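Local coordinates for protein alkylpurine DNA glycosylase AlkC (Pseudomonas fluorescens, PDB 5VHV) that removes alkylated purine bases from damaged DNA as a repair glycosylase that works without flipping the lesion out of the duplex, at residues P66-L71 with P89-S94; W138-N143 with L178-A183; L211-N216 with L242-A247. All coordinates share one frame; numbering follows the deposited sequence.

In the fold
The three contacts follow one another along the chain and join helices, and the turns between them, of an alpha-helical DNA-repair fold resembling HEAT repeats. Interactions 1 and 2 lie about 26 Å apart between centres and do not touch. Interactions 2 and 3, with centres about 21 Å apart, do meet: Lys182 CD packs 3.5 Å from Trp215 NE1. Interactions 1 and 3 flank the chain's centre, about 44 Å apart between centres. The nearest atoms of interactions 1, 2 and 3 lie about 10, 12 and 10 Å from the bound DNA. A bound polyether's pocket includes Gly82, Phe83 and Leu86, in the chain between the segments of interaction 1, and Trp160, between those of interaction 2.

Interaction 1 of 3, residues P66-L71 with P89-S94; sequences PQTLTL and PHYVAS
Thr68 meets Tyr91 through its methyl, the side chains crossing at about a right angle: CG2 lies 3.2 Å from Tyr91 OH and 3.5 Å from its CZ. With CG2 anti to the backbone N (OG1 at chi1 -59°), the methyl is offered to the tyrosine while OG1 stays near its own helix and bonds to Asp64 O. Threonine suits this place because one small side chain supplies both surfaces. The hydroxyls of Thr68 and Tyr91 are bridged by a water, which donates to Thr68 OG1 at 2.9 Å and lies at the edge of the tyrosine ring, in its plane. The helices here, 65-75 and 87-95, form an antiparallel pair of the HEAT-like helical array, the local axes 11.5 Å apart at 172°, a spacing that a large residue such as tyrosine can span. A phenylalanine at Tyr91 would probably leave the bridging water without its second protein partner and the Thr68 methyl less closely packed. One residue on, Leu69 CD2 reaches Val92 CG2 at 3.9 Å and borders the tyrosine ring at CD1, 4.4 Å away; branched aliphatic chains fit this buried position, where Leu69 also rests on Arg102 and Val92 on Ser103 of helix 100-110.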
ATOM      1  N   PRO A  66     -20.761  23.852 -10.227  1.00 21.51           N
ATOM      2  CA  PRO A  66     -21.908  23.034  -9.792  1.00 26.41           C
ATOM      3  C   PRO A  66     -22.641  22.361 -10.940  1.00 25.85           C
ATOM      4  O   PRO A  66     -23.046  21.199 -10.814  1.00 23.18           O
ATOM      5  CB  PRO A  66     -22.806  24.043  -9.064  1.00 26.33           C
ATOM      6  CG  PRO A  66     -21.899  25.178  -8.683  1.00 33.36           C
ATOM      7  CD  PRO A  66     -20.880  25.258  -9.783  1.00 24.28           C
ATOM      8  N   GLN A  67     -22.825  23.059 -12.061  1.00 23.73           N
ATOM      9  CA  GLN A  67     -23.511  22.463 -13.206  1.00 21.41           C
ATOM     10  C   GLN A  67     -22.714  21.304 -13.787  1.00 25.03           C
ATOM     11  O   GLN A  67     -23.282  20.261 -14.145  1.00 23.46           O
ATOM     12  CB  GLN A  67     -23.751  23.519 -14.288  1.00 22.67           C
ATOM     13  CG  GLN A  67     -24.714  24.636 -13.910  1.00 31.79           C
ATOM     14  CD  GLN A  67     -24.724  25.770 -14.941  1.00 53.45           C
ATOM     15  OE1 GLN A  67     -23.693  26.113 -15.539  1.00 34.81           O
ATOM     16  NE2 GLN A  67     -25.894  26.346 -15.154  1.00 57.09           N
ATOM     17  N   THR A  68     -21.398  21.458 -13.891  1.00 20.38           N
ATOM     18  CA  THR A  68     -20.582  20.354 -14.385  1.00 19.07           C
ATOM     19  C   THR A  68     -20.637  19.173 -13.419  1.00 22.28           C
ATOM     20  O   THR A  68     -20.722  18.018 -13.850  1.00 21.52           O
ATOM     21  CB  THR A  68     -19.134  20.815 -14.626  1.00 21.50           C
ATOM     22  OG1 THR A  68     -19.127  21.897 -15.575  1.00 22.02           O
ATOM     23  CG2 THR A  68     -18.294  19.679 -15.179  1.00 23.39           C
ATOM     24  N   LEU A  69     -20.608  19.438 -12.107  1.00 21.76           N
ATOM     25  CA  LEU A  69     -20.684  18.339 -11.143  1.00 23.52           C
ATOM     26  C   LEU A  69     -21.967  17.536 -11.331  1.00 20.19           C
ATOM     27  O   LEU A  69     -21.955  16.302 -11.241  1.00 21.53           O
ATOM     28  CB  LEU A  69     -20.600  18.866  -9.708  1.00 21.98           C
ATOM     29  CG  LEU A  69     -19.236  19.208  -9.118  1.00 26.24           C
ATOM     30  CD1 LEU A  69     -19.439  19.522  -7.644  1.00 23.51           C
ATOM     31  CD2 LEU A  69     -18.212  18.088  -9.300  1.00 26.76           C
ATOM     32  N   THR A  70     -23.079  18.216 -11.599  1.00 19.29           N
ATOM     33  CA  THR A  70     -24.327  17.499 -11.859  1.00 23.80           C
ATOM     34  C   THR A  70     -24.160  16.504 -13.003  1.00 28.05           C
ATOM     35  O   THR A  70     -24.613  15.355 -12.904  1.00 24.28           O
ATOM     36  CB  THR A  70     -25.446  18.496 -12.147  1.00 34.37           C
ATOM     37  OG1 THR A  70     -25.679  19.267 -10.962  1.00 31.38           O
ATOM     38  CG2 THR A  70     -26.738  17.785 -12.547  1.00 34.68           C
ATOM     39  N   LEU A  71     -23.497  16.913 -14.088  1.00 23.00           N
ATOM     40  CA  LEU A  71     -23.252  15.986 -15.192  1.00 24.14           C
ATOM     41  C   LEU A  71     -22.358  14.834 -14.752  1.00 22.22           C
ATOM     42  O   LEU A  71     -22.573  13.683 -15.142  1.00 22.06           O
ATOM     43  CB  LEU A  71     -22.598  16.699 -16.364  1.00 22.21           C
ATOM     44  CG  LEU A  71     -23.357  17.886 -16.956  1.00 24.10           C
ATOM     45  CD1 LEU A  71     -22.572  18.461 -18.114  1.00 32.84           C
ATOM     46  CD2 LEU A  71     -24.759  17.479 -17.413  1.00 31.45           C
ATOM     47  N   PRO A  89     -12.958  12.318  -9.054  1.00 13.61           N
ATOM     48  CA  PRO A  89     -12.393  13.048  -7.905  1.00 15.00           C
ATOM     49  C   PRO A  89     -11.289  14.013  -8.295  1.00 12.05           C
ATOM     50  O   PRO A  89     -11.162  15.084  -7.685  1.00 12.56           O
ATOM     51  CB  PRO A  89     -11.887  11.923  -6.978  1.00 16.52           C
ATOM     52  CG  PRO A  89     -11.975  10.681  -7.763  1.00 21.87           C
ATOM     53  CD  PRO A  89     -12.954  10.855  -8.848  1.00 16.36           C
ATOM     54  N   HIS A  90     -10.506  13.701  -9.328  1.00 12.54           N
ATOM     55  CA  HIS A  90      -9.480  14.638  -9.757  1.00 11.85           C
ATOM     56  C   HIS A  90     -10.088  15.969 -10.186  1.00 12.82           C
ATOM     57  O   HIS A  90      -9.548  17.036  -9.869  1.00 14.44           O
ATOM     58  CB  HIS A  90      -8.650  14.066 -10.901  1.00 12.67           C
ATOM     59  CG  HIS A  90      -7.480  14.928 -11.255  1.00 15.72           C
ATOM     60  ND1 HIS A  90      -6.324  14.970 -10.500  1.00 19.06           N
ATOM     61  CD2 HIS A  90      -7.316  15.839 -12.245  1.00 14.89           C
ATOM     62  CE1 HIS A  90      -5.488  15.852 -11.034  1.00 19.56           C
ATOM     63  NE2 HIS A  90      -6.069  16.386 -12.097  1.00 16.89           N
ATOM     64  N   TYR A  91     -11.211  15.919 -10.910  1.00 14.50           N
ATOM     65  CA  TYR A  91     -11.884  17.145 -11.319  1.00 13.74           C
ATOM     66  C   TYR A  91     -12.272  17.973 -10.096  1.00 15.35           C
ATOM     67  O   TYR A  91     -12.098  19.194 -10.070  1.00 14.38           O
ATOM     68  CB  TYR A  91     -13.105  16.778 -12.185  1.00 15.37           C
ATOM     69  CG  TYR A  91     -13.848  17.980 -12.707  1.00 15.42           C
ATOM     70  CD1 TYR A  91     -14.720  18.656 -11.887  1.00 17.14           C
ATOM     71  CD2 TYR A  91     -13.676  18.441 -14.021  1.00 15.33           C
ATOM     72  CE1 TYR A  91     -15.381  19.770 -12.314  1.00 18.04           C
ATOM     73  CE2 TYR A  91     -14.342  19.567 -14.458  1.00 17.11           C
ATOM     74  CZ  TYR A  91     -15.197  20.219 -13.596  1.00 17.68           C
ATOM     75  OH  TYR A  91     -15.871  21.354 -13.979  1.00 21.94           O
ATOM     76  N   VAL A  92     -12.752  17.313  -9.045  1.00 14.34           N
ATOM     77  CA  VAL A  92     -13.151  18.022  -7.831  1.00 13.62           C
ATOM     78  C   VAL A  92     -11.944  18.690  -7.172  1.00 11.53           C
ATOM     79  O   VAL A  92     -12.013  19.837  -6.715  1.00 15.28           O
ATOM     80  CB  VAL A  92     -13.852  17.038  -6.869  1.00 13.43           C
ATOM     81  CG1 VAL A  92     -14.073  17.680  -5.513  1.00 15.82           C
ATOM     82  CG2 VAL A  92     -15.147  16.540  -7.469  1.00 15.49           C
ATOM     83  N   ALA A  93     -10.839  17.956  -7.041  1.00 12.36           N
ATOM     84  CA  ALA A  93      -9.645  18.541  -6.429  1.00 14.42           C
ATOM     85  C   ALA A  93      -9.088  19.693  -7.258  1.00 14.30           C
ATOM     86  O   ALA A  93      -8.552  20.661  -6.700  1.00 15.55           O
ATOM     87  CB  ALA A  93      -8.580  17.473  -6.243  1.00 16.45           C
ATOM     88  N   SER A  94      -9.220  19.611  -8.585  1.00 16.10           N
ATOM     89  CA  SER A  94      -8.678  20.635  -9.469  1.00 14.59           C
ATOM     90  C   SER A  94      -9.498  21.915  -9.420  1.00 14.60           C
ATOM     91  O   SER A  94      -8.937  23.015  -9.362  1.00 14.92           O
ATOM     92  CB  SER A  94      -8.613  20.113 -10.908  1.00 14.65           C
ATOM     93  OG  SER A  94      -7.694  19.022 -11.052  1.00 15.81           O
TER
HETATM   94  O   HOH W   1     -16.343  22.123 -16.342  1.00 24.14           O

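Interaction 2 of 3, residues W138-N143 with L178-A183; sequences WSQDDN and LDHLKA
The imidazole of His180 takes Gln140 over one face and Ser139 at its edge. CG of Gln140 lies over that face, and the amide beyond it stacks on the ring with the two planes 26° apart; Gln140 CD lies 3.9 Å from His180 CE1. The long, flat-ended glutamine suits this solvent-exposed position, since an extended chain beyond CG can spread along the ring. At the edge, His180 ND1 donates to Ser139 OG over 3.2 Å at an N-H...O angle of 155°, with the oxygen tilted 18° from the ring plane. Ser139 OG sits between its own backbone N and carbonyl carbon, a rotation that lets it face His180 while still bonding to the backbone O of Gln136. That carbonyl can only accept, so the serine proton is spent there and OG can receive the imidazole N-H. A small hydroxyl therefore links the end of one helix to a side chain of another.

Beside the hydrogen bond, Leu181 packs on the serine backbone: its CD2 lies 3.3 Å from Ser139 O, and an aliphatic contact is added by its CD1, 4.4 Å from Ser139 CB. The serine is placed by a type I beta turn from Trp138 to Asp141, closed by Asp141 N bonding to Trp138 O. An Asx turn follows, in which Asp141 OD2 accepts from Asn143 N at 2.9 Å, while OD1 is salt-bridged to Lys108. Asn143 then caps the next helix through His145 N.

The contact thus joins the turn between helices 128-138 and 144-152 to the C-terminal part of helix 175-181, within a HEAT-like array. Trp138 packs on Val146 and Leu149 of helix 144-152, whereas Leu181 also rests on Val189 and Val193 of helix 187-201.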
ATOM      1  N   TRP A 138     -16.372  10.913   8.116  1.00 16.40           N
ATOM      2  CA  TRP A 138     -16.394   9.789   7.189  1.00 16.62           C
ATOM      3  C   TRP A 138     -15.985   8.487   7.864  1.00 19.06           C
ATOM      4  O   TRP A 138     -16.428   7.412   7.451  1.00 17.16           O
ATOM      5  CB  TRP A 138     -15.473  10.063   6.004  1.00 15.60           C
ATOM      6  CG  TRP A 138     -16.007  11.095   5.038  1.00 17.90           C
ATOM      7  CD1 TRP A 138     -17.278  11.603   4.984  1.00 19.84           C
ATOM      8  CD2 TRP A 138     -15.282  11.712   3.978  1.00 16.28           C
ATOM      9  NE1 TRP A 138     -17.382  12.499   3.946  1.00 18.99           N
ATOM     10  CE2 TRP A 138     -16.175  12.567   3.299  1.00 17.85           C
ATOM     11  CE3 TRP A 138     -13.965  11.606   3.517  1.00 16.11           C
ATOM     12  CZ2 TRP A 138     -15.775  13.356   2.227  1.00 19.14           C
ATOM     13  CZ3 TRP A 138     -13.573  12.378   2.441  1.00 15.97           C
ATOM     14  CH2 TRP A 138     -14.491  13.228   1.795  1.00 18.66           C
ATOM     15  N   SER A 139     -15.125   8.554   8.879  1.00 15.92           N
ATOM     16  CA  SER A 139     -14.696   7.340   9.559  1.00 16.95           C
ATOM     17  C   SER A 139     -15.830   6.668  10.318  1.00 20.07           C
ATOM     18  O   SER A 139     -15.678   5.510  10.727  1.00 20.82           O
ATOM     19  CB  SER A 139     -13.537   7.647  10.512  1.00 17.88           C
ATOM     20  OG  SER A 139     -13.976   8.261  11.727  1.00 18.75           O
ATOM     21  N   GLN A 140     -16.943   7.369  10.521  1.00 17.68           N
ATOM     22  CA  GLN A 140     -18.119   6.846  11.185  1.00 22.36           C
ATOM     23  C   GLN A 140     -19.267   6.600  10.215  1.00 22.32           C
ATOM     24  O   GLN A 140     -20.378   6.302  10.647  1.00 21.93           O
ATOM     25  CB  GLN A 140     -18.523   7.813  12.296  1.00 24.05           C
ATOM     26  CG  GLN A 140     -17.390   8.051  13.285  1.00 37.26           C
ATOM     27  CD  GLN A 140     -17.597   9.302  14.100  1.00 57.49           C
ATOM     28  OE1 GLN A 140     -17.096  10.383  13.774  1.00 62.98           O
ATOM     29  NE2 GLN A 140     -18.352   9.164  15.159  1.00 37.66           N
ATOM     30  N   ASP A 141     -19.005   6.657   8.914  1.00 20.30           N
ATOM     31  CA  ASP A 141     -20.042   6.468   7.906  1.00 18.73           C
ATOM     32  C   ASP A 141     -20.492   5.012   7.839  1.00 19.57           C
ATOM     33  O   ASP A 141     -19.719   4.092   8.114  1.00 19.55           O
ATOM     34  CB  ASP A 141     -19.507   6.886   6.536  1.00 19.85           C
ATOM     35  CG  ASP A 141     -20.607   7.203   5.552  1.00 29.23           C
ATOM     36  OD1 ASP A 141     -21.103   8.342   5.611  1.00 26.97           O
ATOM     37  OD2 ASP A 141     -20.988   6.329   4.731  1.00 22.14           O
ATOM     38  N   ASP A 142     -21.747   4.807   7.413  1.00 21.39           N
ATOM     39  CA  ASP A 142     -22.263   3.451   7.216  1.00 23.41           C
ATOM     40  C   ASP A 142     -21.566   2.723   6.068  1.00 20.64           C
ATOM     41  O   ASP A 142     -21.562   1.486   6.040  1.00 21.14           O
ATOM     42  CB  ASP A 142     -23.764   3.494   6.918  1.00 24.17           C
ATOM     43  CG  ASP A 142     -24.590   3.963   8.092  1.00 43.32           C
ATOM     44  OD1 ASP A 142     -24.136   3.807   9.239  1.00 34.42           O
ATOM     45  OD2 ASP A 142     -25.704   4.472   7.859  1.00 47.79           O
ATOM     46  N   ASN A 143     -21.041   3.459   5.090  1.00 19.80           N
ATOM     47  CA  ASN A 143     -20.511   2.870   3.864  1.00 22.25           C
ATOM     48  C   ASN A 143     -19.028   2.547   4.029  1.00 21.20           C
ATOM     49  O   ASN A 143     -18.225   3.429   4.342  1.00 18.57           O
ATOM     50  CB  ASN A 143     -20.734   3.818   2.692  1.00 18.68           C
ATOM     51  CG  ASN A 143     -20.351   3.193   1.340  1.00 25.93           C
ATOM     52  OD1 ASN A 143     -19.360   2.479   1.229  1.00 44.02           O
ATOM     53  ND2 ASN A 143     -21.171   3.425   0.331  1.00 25.22           N
ATOM     54  N   LEU A 178      -8.213   6.278  13.207  1.00 17.75           N
ATOM     55  CA  LEU A 178      -7.768   4.898  13.240  1.00 18.10           C
ATOM     56  C   LEU A 178      -8.386   4.159  14.424  1.00 20.74           C
ATOM     57  O   LEU A 178      -8.717   2.968  14.313  1.00 17.20           O
ATOM     58  CB  LEU A 178      -6.243   4.840  13.277  1.00 19.11           C
ATOM     59  CG  LEU A 178      -5.531   5.564  12.129  1.00 17.20           C
ATOM     60  CD1 LEU A 178      -4.024   5.487  12.321  1.00 21.60           C
ATOM     61  CD2 LEU A 178      -5.942   5.024  10.785  1.00 21.18           C
ATOM     62  N   ASP A 179      -8.585   4.851  15.549  1.00 20.67           N
ATOM     63  CA  ASP A 179      -9.186   4.202  16.709  1.00 19.85           C
ATOM     64  C   ASP A 179     -10.612   3.761  16.416  1.00 19.53           C
ATOM     65  O   ASP A 179     -11.035   2.684  16.864  1.00 22.46           O
ATOM     66  CB  ASP A 179      -9.153   5.143  17.923  1.00 21.72           C
ATOM     67  CG  ASP A 179      -9.693   4.488  19.191  1.00 29.05           C
ATOM     68  OD1 ASP A 179      -9.142   3.446  19.604  1.00 26.98           O
ATOM     69  OD2 ASP A 179     -10.663   5.035  19.758  1.00 31.26           O
ATOM     70  N   HIS A 180     -11.378   4.589  15.689  1.00 21.23           N
ATOM     71  CA  HIS A 180     -12.748   4.226  15.349  1.00 20.40           C
ATOM     72  C   HIS A 180     -12.791   2.979  14.479  1.00 25.90           C
ATOM     73  O   HIS A 180     -13.805   2.274  14.465  1.00 24.22           O
ATOM     74  CB  HIS A 180     -13.465   5.343  14.597  1.00 22.47           C
ATOM     75  CG  HIS A 180     -13.780   6.553  15.421  1.00 65.50           C
ATOM     76  ND1 HIS A 180     -13.774   7.828  14.893  1.00 68.07           N
ATOM     77  CD2 HIS A 180     -14.146   6.685  16.717  1.00 75.29           C
ATOM     78  CE1 HIS A 180     -14.103   8.695  15.834  1.00 71.92           C
ATOM     79  NE2 HIS A 180     -14.335   8.027  16.950  1.00 74.80           N
ATOM     80  N   LEU A 181     -11.723   2.710  13.724  1.00 21.14           N
ATOM     81  CA  LEU A 181     -11.739   1.671  12.701  1.00 19.62           C
ATOM     82  C   LEU A 181     -10.961   0.412  13.098  1.00 19.52           C
ATOM     83  O   LEU A 181     -10.867  -0.519  12.287  1.00 20.16           O
ATOM     84  CB  LEU A 181     -11.184   2.253  11.389  1.00 17.77           C
ATOM     85  CG  LEU A 181     -11.928   3.470  10.818  1.00 17.17           C
ATOM     86  CD1 LEU A 181     -11.221   4.033   9.558  1.00 17.43           C
ATOM     87  CD2 LEU A 181     -13.369   3.135  10.475  1.00 18.84           C
ATOM     88  N   LYS A 182     -10.430   0.339  14.332  1.00 20.09           N
ATOM     89  CA  LYS A 182      -9.485  -0.718  14.711  1.00 18.95           C
ATOM     90  C   LYS A 182     -10.149  -2.078  14.876  1.00 23.30           C
ATOM     91  O   LYS A 182      -9.442  -3.069  15.105  1.00 23.66           O
ATOM     92  CB  LYS A 182      -8.772  -0.371  16.015  1.00 23.15           C
ATOM     93  CG  LYS A 182      -9.653  -0.442  17.269  1.00 26.40           C
ATOM     94  CD  LYS A 182      -8.860   0.021  18.486  1.00 27.72           C
ATOM     95  CE  LYS A 182      -9.698   0.063  19.745  1.00 28.77           C
ATOM     96  NZ  LYS A 182     -10.714   1.145  19.695  1.00 32.09           N
ATOM     97  N   ALA A 183     -11.480  -2.141  14.808  1.00 21.79           N
ATOM     98  CA  ALA A 183     -12.191  -3.415  14.791  1.00 23.05           C
ATOM     99  C   ALA A 183     -13.236  -3.425  13.686  1.00 29.12           C
ATOM    100  O   ALA A 183     -14.282  -4.056  13.825  1.00 23.58           O
ATOM    101  CB  ALA A 183     -12.839  -3.708  16.145  1.00 26.57           C
TER

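Interaction 3 of 3, residues L211-N216 with L242-A247; sequences LIEGWN and LTLMGA
Glu213 and Leu244 bring their CA atoms to within 7.2 Å where the C-terminal ends of helices 205-213 and 239-244 come together. The second of these helices stops in a Schellman motif: Gly246 takes a positive phi of 78°, easily reached without a side chain, while Gly246 N bonds back to Thr243 O and Ala247 N to Leu242 O. After it the chain leaves the helical, HEAT-like part and enters strand 253-265 of the C-terminal beta sheet.

Within this last turn, Leu244 carries the contact by spreading its two methyls over consecutive residues. CD1 meets Ile212 CG2 at 3.9 Å, the side chains crossing at a slant, and CD2 lies 4.0 Å from Glu213 CG, where the two side chains cross at about a right angle. Leucine suits the site because its fork can serve two neighbours at once. Glu213 uses only its aliphatic stem here; its extended chain carries the carboxylate onward to a salt bridge between OE1 and Arg240 NH2, so apolar packing and charge pairing share one residue. Leu230 adds a further apolar neighbour to both Ile212 and Leu244. With CG1 of Ile212 beside the backbone N (chi1 -62°), CG2 lies anti to it and is the branch that touches Leu244, while the other branch serves Trp215: Ile212 CG1 sits 3.9 Å above the plane of the Trp215 ring, offset toward the rim.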
ATOM      1  N   LEU A 211       0.525   2.348  21.039  1.00 24.61           N
ATOM      2  CA  LEU A 211      -0.888   2.280  20.682  1.00 23.04           C
ATOM      3  C   LEU A 211      -1.386   0.844  20.704  1.00 23.18           C
ATOM      4  O   LEU A 211      -2.377   0.526  21.370  1.00 22.40           O
ATOM      5  CB  LEU A 211      -1.105   2.886  19.292  1.00 22.61           C
ATOM      6  CG  LEU A 211      -2.560   3.001  18.817  1.00 25.95           C
ATOM      7  CD1 LEU A 211      -3.275   4.141  19.559  1.00 27.70           C
ATOM      8  CD2 LEU A 211      -2.643   3.202  17.298  1.00 26.08           C
ATOM      9  N   ILE A 212      -0.701  -0.045  19.979  1.00 22.36           N
ATOM     10  CA  ILE A 212      -1.196  -1.405  19.843  1.00 20.13           C
ATOM     11  C   ILE A 212      -1.032  -2.178  21.150  1.00 26.01           C
ATOM     12  O   ILE A 212      -1.811  -3.097  21.448  1.00 22.94           O
ATOM     13  CB  ILE A 212      -0.508  -2.070  18.634  1.00 18.37           C
ATOM     14  CG1 ILE A 212      -0.868  -1.315  17.353  1.00 24.29           C
ATOM     15  CG2 ILE A 212      -0.928  -3.515  18.508  1.00 21.53           C
ATOM     16  CD1 ILE A 212      -0.170  -1.862  16.094  1.00 21.37           C
ATOM     17  N   GLU A 213      -0.081  -1.784  21.992  1.00 21.69           N
ATOM     18  CA  GLU A 213      -0.009  -2.381  23.317  1.00 22.51           C
ATOM     19  C   GLU A 213      -1.244  -2.059  24.163  1.00 26.90           C
ATOM     20  O   GLU A 213      -1.471  -2.717  25.181  1.00 25.58           O
ATOM     21  CB  GLU A 213       1.277  -1.922  24.013  1.00 29.23           C
ATOM     22  CG  GLU A 213       2.511  -2.633  23.443  1.00 26.13           C
ATOM     23  CD  GLU A 213       3.826  -2.021  23.863  1.00 32.22           C
ATOM     24  OE1 GLU A 213       3.824  -0.993  24.573  1.00 28.71           O
ATOM     25  OE2 GLU A 213       4.872  -2.577  23.461  1.00 29.29           O
ATOM     26  N   GLY A 214      -2.043  -1.068  23.769  1.00 25.01           N
ATOM     27  CA  GLY A 214      -3.291  -0.767  24.441  1.00 32.34           C
ATOM     28  C   GLY A 214      -4.505  -1.432  23.825  1.00 29.12           C
ATOM     29  O   GLY A 214      -5.621  -1.280  24.332  1.00 29.10           O
ATOM     30  N   TRP A 215      -4.313  -2.190  22.755  1.00 25.55           N
ATOM     31  CA  TRP A 215      -5.408  -2.795  22.014  1.00 28.81           C
ATOM     32  C   TRP A 215      -5.767  -4.157  22.587  1.00 29.97           C
ATOM     33  O   TRP A 215      -4.960  -4.826  23.236  1.00 30.38           O
ATOM     34  CB  TRP A 215      -5.030  -2.966  20.545  1.00 22.89           C
ATOM     35  CG  TRP A 215      -5.122  -1.765  19.728  1.00 20.47           C
ATOM     36  CD1 TRP A 215      -5.400  -0.490  20.134  1.00 24.47           C
ATOM     37  CD2 TRP A 215      -4.929  -1.713  18.320  1.00 24.67           C
ATOM     38  NE1 TRP A 215      -5.401   0.357  19.044  1.00 24.76           N
ATOM     39  CE2 TRP A 215      -5.109  -0.375  17.920  1.00 25.73           C
ATOM     40  CE3 TRP A 215      -4.636  -2.679  17.349  1.00 26.79           C
ATOM     41  CZ2 TRP A 215      -5.000   0.024  16.591  1.00 24.37           C
ATOM     42  CZ3 TRP A 215      -4.515  -2.283  16.033  1.00 22.99           C
ATOM     43  CH2 TRP A 215      -4.697  -0.940  15.664  1.00 24.27           C
ATOM     44  N   ASN A 216      -7.000  -4.571  22.321  1.00 30.21           N
ATOM     45  CA  ASN A 216      -7.461  -5.902  22.691  1.00 35.36           C
ATOM     46  C   ASN A 216      -7.266  -6.820  21.494  1.00 35.66           C
ATOM     47  O   ASN A 216      -8.061  -6.808  20.544  1.00 30.64           O
ATOM     48  CB  ASN A 216      -8.917  -5.877  23.123  1.00 34.77           C
ATOM     49  CG  ASN A 216      -9.499  -7.268  23.221  1.00 42.01           C
ATOM     50  OD1 ASN A 216      -8.789  -8.219  23.525  1.00 37.66           O
ATOM     51  ND2 ASN A 216     -10.787  -7.397  22.933  1.00 60.58           N
ATOM     52  N   LEU A 242       7.467  -8.118  18.029  1.00 21.27           N
ATOM     53  CA  LEU A 242       7.405  -9.572  18.098  1.00 21.42           C
ATOM     54  C   LEU A 242       6.627 -10.038  19.327  1.00 22.31           C
ATOM     55  O   LEU A 242       5.886 -11.027  19.267  1.00 23.00           O
ATOM     56  CB  LEU A 242       8.822 -10.150  18.103  1.00 20.13           C
ATOM     57  CG  LEU A 242       9.481 -10.116  16.713  1.00 20.18           C
ATOM     58  CD1 LEU A 242      11.012 -10.210  16.818  1.00 24.51           C
ATOM     59  CD2 LEU A 242       8.932 -11.239  15.866  1.00 23.52           C
ATOM     60  N   THR A 243       6.781  -9.335  20.448  1.00 23.12           N
ATOM     61  CA  THR A 243       6.076  -9.721  21.664  1.00 27.86           C
ATOM     62  C   THR A 243       4.569  -9.602  21.471  1.00 31.14           C
ATOM     63  O   THR A 243       3.800 -10.448  21.948  1.00 25.21           O
ATOM     64  CB  THR A 243       6.549  -8.860  22.841  1.00 24.28           C
ATOM     65  OG1 THR A 243       7.940  -9.103  23.106  1.00 24.37           O
ATOM     66  CG2 THR A 243       5.757  -9.178  24.128  1.00 28.00           C
ATOM     67  N   LEU A 244       4.121  -8.559  20.775  1.00 26.22           N
ATOM     68  CA  LEU A 244       2.696  -8.448  20.484  1.00 22.43           C
ATOM     69  C   LEU A 244       2.208  -9.627  19.652  1.00 26.35           C
ATOM     70  O   LEU A 244       1.044 -10.009  19.753  1.00 24.42           O
ATOM     71  CB  LEU A 244       2.402  -7.115  19.766  1.00 21.55           C
ATOM     72  CG  LEU A 244       2.402  -5.905  20.693  1.00 23.32           C
ATOM     73  CD1 LEU A 244       2.557  -4.640  19.880  1.00 23.33           C
ATOM     74  CD2 LEU A 244       1.130  -5.853  21.525  1.00 25.22           C
ATOM     75  N   MET A 245       3.081 -10.225  18.840  1.00 23.53           N
ATOM     76  CA  MET A 245       2.724 -11.392  18.048  1.00 26.91           C
ATOM     77  C   MET A 245       2.934 -12.708  18.790  1.00 23.83           C
ATOM     78  O   MET A 245       2.719 -13.774  18.202  1.00 27.04           O
ATOM     79  CB  MET A 245       3.534 -11.401  16.743  1.00 23.60           C
ATOM     80  CG  MET A 245       3.320 -10.157  15.898  1.00 26.64           C
ATOM     81  SD  MET A 245       1.628 -10.069  15.301  1.00 28.79           S
ATOM     82  CE  MET A 245       0.877  -8.902  16.417  1.00 26.37           C
ATOM     83  N   GLY A 246       3.322 -12.665  20.059  1.00 23.91           N
ATOM     84  CA  GLY A 246       3.568 -13.873  20.820  1.00 25.91           C
ATOM     85  C   GLY A 246       4.884 -14.555  20.542  1.00 26.64           C
ATOM     86  O   GLY A 246       5.090 -15.687  21.013  1.00 25.58           O
ATOM     87  N   ALA A 247       5.793 -13.886  19.827  1.00 24.78           N
ATOM     88  CA  ALA A 247       7.073 -14.442  19.402  1.00 24.72           C
ATOM     89  C   ALA A 247       8.244 -13.556  19.830  1.00 22.52           C
ATOM     90  O   ALA A 247       9.254 -13.448  19.127  1.00 23.23           O
ATOM     91  CB  ALA A 247       7.074 -14.644  17.887  1.00 29.12           C
TER